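PDB 1VPB: putative modulator of DNA gyrase, which is of unproven function but probably acts as a metallopeptidase. Local coordinates for residues S270-Q274 with K275-L279; I321-G325 with V326-Y330. One frame throughout, in Å; residues are numbered along the deposited sequence.

Contact 1 of 2, residues S270-Q274 with K275-L279; sequences SALQQ and KNSFL
Leu-272 and Ser-277 meet on the packed side of the turn that ends the short helix 269-273. The CD2 branch of Leu-272 lies against the hydroxymethyl group of Ser-277, 3.5 Å from its OG and 3.7 Å from its CB. With CG anti to the carbonyl carbon (chi1 -66°), the leucine starts away from the turn, yet CD2 reaches back to the serine. Beside this pair, Ala-271 CB packs on the backbone O of Asn-276 at 3.7 Å. Two backbone bonds close the helix in a Schellman motif: Asn-276 N donates to Ala-271 O over 2.9 Å, nearly end-on to the carbonyl, and Lys-275 N donates to Leu-272 O over 3.0 Å from above the carbonyl plane. Lys-275, at positive phi, is the C' residue that reverses the chain.

The solvent side is looser. Gln-274 and Lys-275 are exposed; Lys-275 CG passes Leu-272 O at 3.9 Å, and beyond CG the extended lysine chain meets nothing in 270-274. Apart from them, the Asn-276 amide leads away from the helix, its OD1 hydrogen-bonded to Ser-384 OG.

Buried Ser-277 OG accepts from Leu-279 N at 3.1 Å in an ST turn and also bonds Ala-266 O. A carbonyl can only accept, so the hydroxyl proton must go to Ala-266 O, and this one hydroxyl ties the helix exit to the chain preceding it.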
loop_
_atom_site.group_PDB
_atom_site.type_symbol
_atom_site.label_atom_id
_atom_site.label_comp_id
_atom_site.label_asym_id
_atom_site.label_seq_id
_atom_site.Cartn_x
_atom_site.Cartn_y
_atom_site.Cartn_z
ATOM N N SER A 270 20.760 4.740 -6.912
ATOM C CA SER A 270 19.841 4.658 -8.103
ATOM C C SER A 270 19.336 6.041 -8.483
ATOM O O SER A 270 19.250 6.390 -9.662
ATOM C CB SER A 270 18.692 3.745 -7.787
ATOM O OG SER A 270 17.997 4.255 -6.674
ATOM N N ALA A 271 19.045 6.875 -7.480
ATOM C CA ALA A 271 18.698 8.269 -7.744
ATOM C C ALA A 271 19.813 9.045 -8.422
ATOM O O ALA A 271 19.574 9.837 -9.341
ATOM C CB ALA A 271 18.252 8.965 -6.441
ATOM N N LEU A 272 21.050 8.813 -7.979
ATOM C CA LEU A 272 22.213 9.476 -8.530
ATOM C C LEU A 272 22.413 9.015 -9.977
ATOM O O LEU A 272 22.669 9.826 -10.867
ATOM C CB LEU A 272 23.449 9.136 -7.700
ATOM C CG LEU A 272 23.376 9.694 -6.271
ATOM C CD1 LEU A 272 24.389 8.999 -5.381
ATOM C CD2 LEU A 272 23.504 11.229 -6.247
ATOM N N GLN A 273 22.233 7.719 -10.183
ATOM C CA GLN A 273 22.506 7.095 -11.487
ATOM C C GLN A 273 21.504 7.589 -12.496
ATOM O O GLN A 273 21.845 7.816 -13.689
ATOM C CB GLN A 273 22.446 5.564 -11.339
ATOM C CG GLN A 273 22.956 4.801 -12.591
ATOM C CD GLN A 273 21.924 4.696 -13.682
ATOM O OE1 GLN A 273 20.734 4.549 -13.396
ATOM N NE2 GLN A 273 22.376 4.722 -14.942
ATOM N N GLN A 274 20.281 7.783 -12.024
ATOM C CA GLN A 274 19.173 8.251 -12.839
ATOM C C GLN A 274 19.087 9.767 -12.876
ATOM O O GLN A 274 18.050 10.298 -13.290
ATOM C CB GLN A 274 17.868 7.690 -12.287
ATOM C CG GLN A 274 17.775 6.191 -12.321
ATOM C CD GLN A 274 16.691 5.651 -11.410
ATOM O OE1 GLN A 274 15.738 6.363 -11.062
ATOM N NE2 GLN A 274 16.838 4.398 -11.008
ATOM N N LYS A 275 20.155 10.456 -12.460
ATOM C CA LYS A 275 20.222 11.912 -12.489
ATOM C C LYS A 275 18.936 12.561 -11.979
ATOM O O LYS A 275 18.414 13.552 -12.529
ATOM C CB LYS A 275 20.683 12.412 -13.868
ATOM C CG LYS A 275 22.181 12.161 -13.995
ATOM C CD LYS A 275 22.743 12.163 -15.395
ATOM C CE LYS A 275 24.269 12.004 -15.300
ATOM N NZ LYS A 275 24.889 11.672 -16.618
ATOM N N ASN A 276 18.447 11.988 -10.887
ATOM C CA ASN A 276 17.281 12.454 -10.151
ATOM C C ASN A 276 17.602 12.632 -8.646
ATOM O O ASN A 276 16.903 12.092 -7.777
ATOM C CB ASN A 276 16.150 11.443 -10.295
ATOM C CG ASN A 276 14.783 12.039 -9.936
ATOM O OD1 ASN A 276 14.591 13.237 -10.001
ATOM N ND2 ASN A 276 13.853 11.193 -9.514
ATOM N N SER A 277 18.619 13.434 -8.392
ATOM C CA SER A 277 19.051 13.706 -7.032
ATOM C C SER A 277 19.619 15.067 -6.933
ATOM O O SER A 277 20.576 15.423 -7.628
ATOM C CB SER A 277 20.080 12.681 -6.556
ATOM O OG SER A 277 20.707 13.185 -5.367
ATOM N N PHE A 278 19.041 15.875 -6.056
ATOM C CA PHE A 278 19.560 17.232 -5.849
ATOM C C PHE A 278 20.889 17.275 -5.090
ATOM O O PHE A 278 21.462 18.364 -4.882
ATOM C CB PHE A 278 18.522 18.105 -5.141
ATOM C CG PHE A 278 18.125 17.638 -3.748
ATOM C CD1 PHE A 278 17.066 16.759 -3.564
ATOM C CD2 PHE A 278 18.784 18.126 -2.596
ATOM C CE1 PHE A 278 16.664 16.335 -2.280
ATOM C CE2 PHE A 278 18.399 17.664 -1.310
ATOM C CZ PHE A 278 17.349 16.802 -1.157
ATOM N N LEU A 279 21.339 16.103 -4.628
ATOM C CA LEU A 279 22.659 15.971 -4.031
ATOM C C LEU A 279 23.728 15.387 -4.965
ATOM O O LEU A 279 24.854 15.165 -4.565
ATOM C CB LEU A 279 22.559 15.149 -2.742
ATOM C CG LEU A 279 21.688 15.862 -1.677
ATOM C CD1 LEU A 279 21.735 15.049 -0.387
ATOM C CD2 LEU A 279 22.179 17.228 -1.428
#

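Contact 2 of 2, residues I321-G325 with V326-Y330; sequences IFDKG and VLNTY
Val-326 enters the second arm of a tight beta hairpin and pairs with Asp-323 across a type I' turn, through Lys-324 and Gly-325, both at positive phi. Asp-323 N donates to Val-326 O at 2.9 Å in the carbonyl plane, whereas the return bond, Val-326 N to Asp-323 O at 3.0 Å, arrives from well above the plane of its carbonyl. The valine's CB and CG2 lie against the same Asp-323 O.

Leu-327 forms the non-hydrogen-bonded pair with Phe-322 and turns to the sheet face that carries the ring. Its CD1 makes a CH-pi contact over one ring face, 4.1 Å from the centroid and displaced toward the rim near Phe-322 CZ. With CG anti to the backbone N (chi1 177°), a chi2 of 60° turns CD1 over the ring, and the same methyl touches Ile-321 O.

Asn-328 N gives Ile-321 O a short 2.6 Å bond, tilted 25° from the carbonyl plane. Its amide ND2 bonds Ser-320 OG and lies 3.4 Å from Asp-323 CB. Thr-329 OG1 then bonds Ser-320 O, before Tyr-330 leads away from the hairpin.

The backbones of Ile-321 and Phe-322 both bond Leu-294, a classic beta bulge. The chemistry is divided: a CH-pi pair packs on the face carrying Phe-322 and Leu-327, while one water joins Asn-328 ND2 to Asp-323 OD2, its weak carboxylate leg probably steadying Asp-323 only slightly.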
loop_
_atom_site.group_PDB
_atom_site.type_symbol
_atom_site.label_atom_id
_atom_site.label_comp_id
_atom_site.label_asym_id
_atom_site.label_seq_id
_atom_site.Cartn_x
_atom_site.Cartn_y
_atom_site.Cartn_z
ATOM N N ILE A 321 28.071 10.562 7.380
ATOM C CA ILE A 321 27.203 11.045 6.297
ATOM C C ILE A 321 27.395 12.538 6.137
ATOM O O ILE A 321 27.796 12.989 5.042
ATOM C CB ILE A 321 25.744 10.690 6.548
ATOM C CG1 ILE A 321 25.602 9.166 6.534
ATOM C CG2 ILE A 321 24.850 11.342 5.462
ATOM C CD1 ILE A 321 24.308 8.661 7.035
ATOM N N PHE A 322 27.176 13.285 7.225
ATOM C CA PHE A 322 27.554 14.699 7.275
ATOM C C PHE A 322 28.479 14.918 8.472
ATOM O O PHE A 322 28.182 14.429 9.581
ATOM C CB PHE A 322 26.326 15.575 7.484
ATOM C CG PHE A 322 25.447 15.687 6.289
ATOM C CD1 PHE A 322 25.730 16.618 5.314
ATOM C CD2 PHE A 322 24.305 14.904 6.172
ATOM C CE1 PHE A 322 24.908 16.756 4.210
ATOM C CE2 PHE A 322 23.505 14.995 5.044
ATOM C CZ PHE A 322 23.815 15.936 4.068
ATOM N N ASP A 323 29.548 15.668 8.227
ATOM C CA ASP A 323 30.460 16.125 9.281
ATOM C C ASP A 323 30.452 17.650 9.262
ATOM O O ASP A 323 31.024 18.279 8.368
ATOM C CB ASP A 323 31.827 15.528 8.994
ATOM C CG ASP A 323 32.872 15.920 10.009
ATOM O OD1 ASP A 323 32.551 16.519 11.051
ATOM O OD2 ASP A 323 34.062 15.658 9.803
ATOM N N LYS A 324 29.723 18.219 10.217
ATOM C CA LYS A 324 29.583 19.643 10.346
ATOM C C LYS A 324 29.223 20.251 8.992
ATOM O O LYS A 324 29.817 21.227 8.542
ATOM C CB LYS A 324 30.890 20.259 10.907
ATOM C CG LYS A 324 31.129 19.887 12.391
ATOM C CD LYS A 324 32.431 20.500 12.922
ATOM C CE LYS A 324 32.873 19.822 14.210
ATOM N NZ LYS A 324 31.837 19.864 15.285
ATOM N N GLY A 325 28.247 19.631 8.330
ATOM C CA GLY A 325 27.669 20.169 7.107
ATOM C C GLY A 325 28.290 19.707 5.809
ATOM O O GLY A 325 27.778 20.005 4.734
ATOM N N VAL A 326 29.406 18.987 5.915
ATOM C CA VAL A 326 30.087 18.460 4.740
ATOM C C VAL A 326 29.495 17.084 4.475
ATOM O O VAL A 326 29.477 16.218 5.359
ATOM C CB VAL A 326 31.579 18.353 4.960
ATOM C CG1 VAL A 326 32.256 17.629 3.772
ATOM C CG2 VAL A 326 32.160 19.733 5.180
ATOM N N LEU A 327 29.008 16.878 3.264
ATOM C CA LEU A 327 28.494 15.563 2.870
ATOM C C LEU A 327 29.634 14.596 2.574
ATOM O O LEU A 327 30.534 14.914 1.759
ATOM C CB LEU A 327 27.649 15.709 1.609
ATOM C CG LEU A 327 27.087 14.417 1.032
ATOM C CD1 LEU A 327 26.180 13.728 2.059
ATOM C CD2 LEU A 327 26.345 14.765 -0.240
ATOM N N ASN A 328 29.617 13.428 3.212
ATOM C CA ASN A 328 30.733 12.523 3.086
ATOM C C ASN A 328 30.473 11.142 2.483
ATOM O O ASN A 328 31.422 10.388 2.283
ATOM C CB ASN A 328 31.405 12.310 4.441
ATOM C CG ASN A 328 32.276 13.492 4.841
ATOM O OD1 ASN A 328 32.871 14.173 4.001
ATOM N ND2 ASN A 328 32.373 13.727 6.127
ATOM N N THR A 329 29.200 10.791 2.284
ATOM C CA THR A 329 28.791 9.449 1.828
ATOM C C THR A 329 27.644 9.492 0.841
ATOM O O THR A 329 26.678 10.235 1.048
ATOM C CB THR A 329 28.319 8.633 3.043
ATOM O OG1 THR A 329 29.424 8.410 3.913
ATOM C CG2 THR A 329 27.885 7.229 2.643
ATOM N N TYR A 330 27.732 8.634 -0.196
ATOM C CA TYR A 330 26.548 8.205 -0.922
ATOM C C TYR A 330 26.331 6.717 -0.594
ATOM O O TYR A 330 27.276 6.011 -0.181
ATOM C CB TYR A 330 26.792 8.353 -2.405
ATOM C CG TYR A 330 26.881 9.740 -2.975
ATOM C CD1 TYR A 330 25.951 10.716 -2.662
ATOM C CD2 TYR A 330 27.828 10.033 -3.933
ATOM C CE1 TYR A 330 25.991 11.993 -3.290
ATOM C CE2 TYR A 330 27.879 11.284 -4.521
ATOM C CZ TYR A 330 26.966 12.254 -4.195
ATOM O OH TYR A 330 27.063 13.506 -4.810
HETATM O O HOH W 1 34.455 15.950 6.490
#

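How the contacts relate
Contact 1 closes before contact 2 opens along the chain, and their centres lie about 17 Å apart, both about 20 Å from the centre of the chain and on the same side of it. They meet through Tyr-330, the last residue of contact 2. Its OH is probably hydrogen-bonded to Leu-279 O, 2.8 Å away, and also bonds Lys-282 N, while its ring carbon CG packs against Leu-272 CD1 at 3.5 Å. The tyrosine therefore spans from the hairpin to the helix end and its following loop. Both contacts lie in the PmbA/TldA metallopeptidase C-terminal domain, where together they join the end of helix 269-273 to the hairpin.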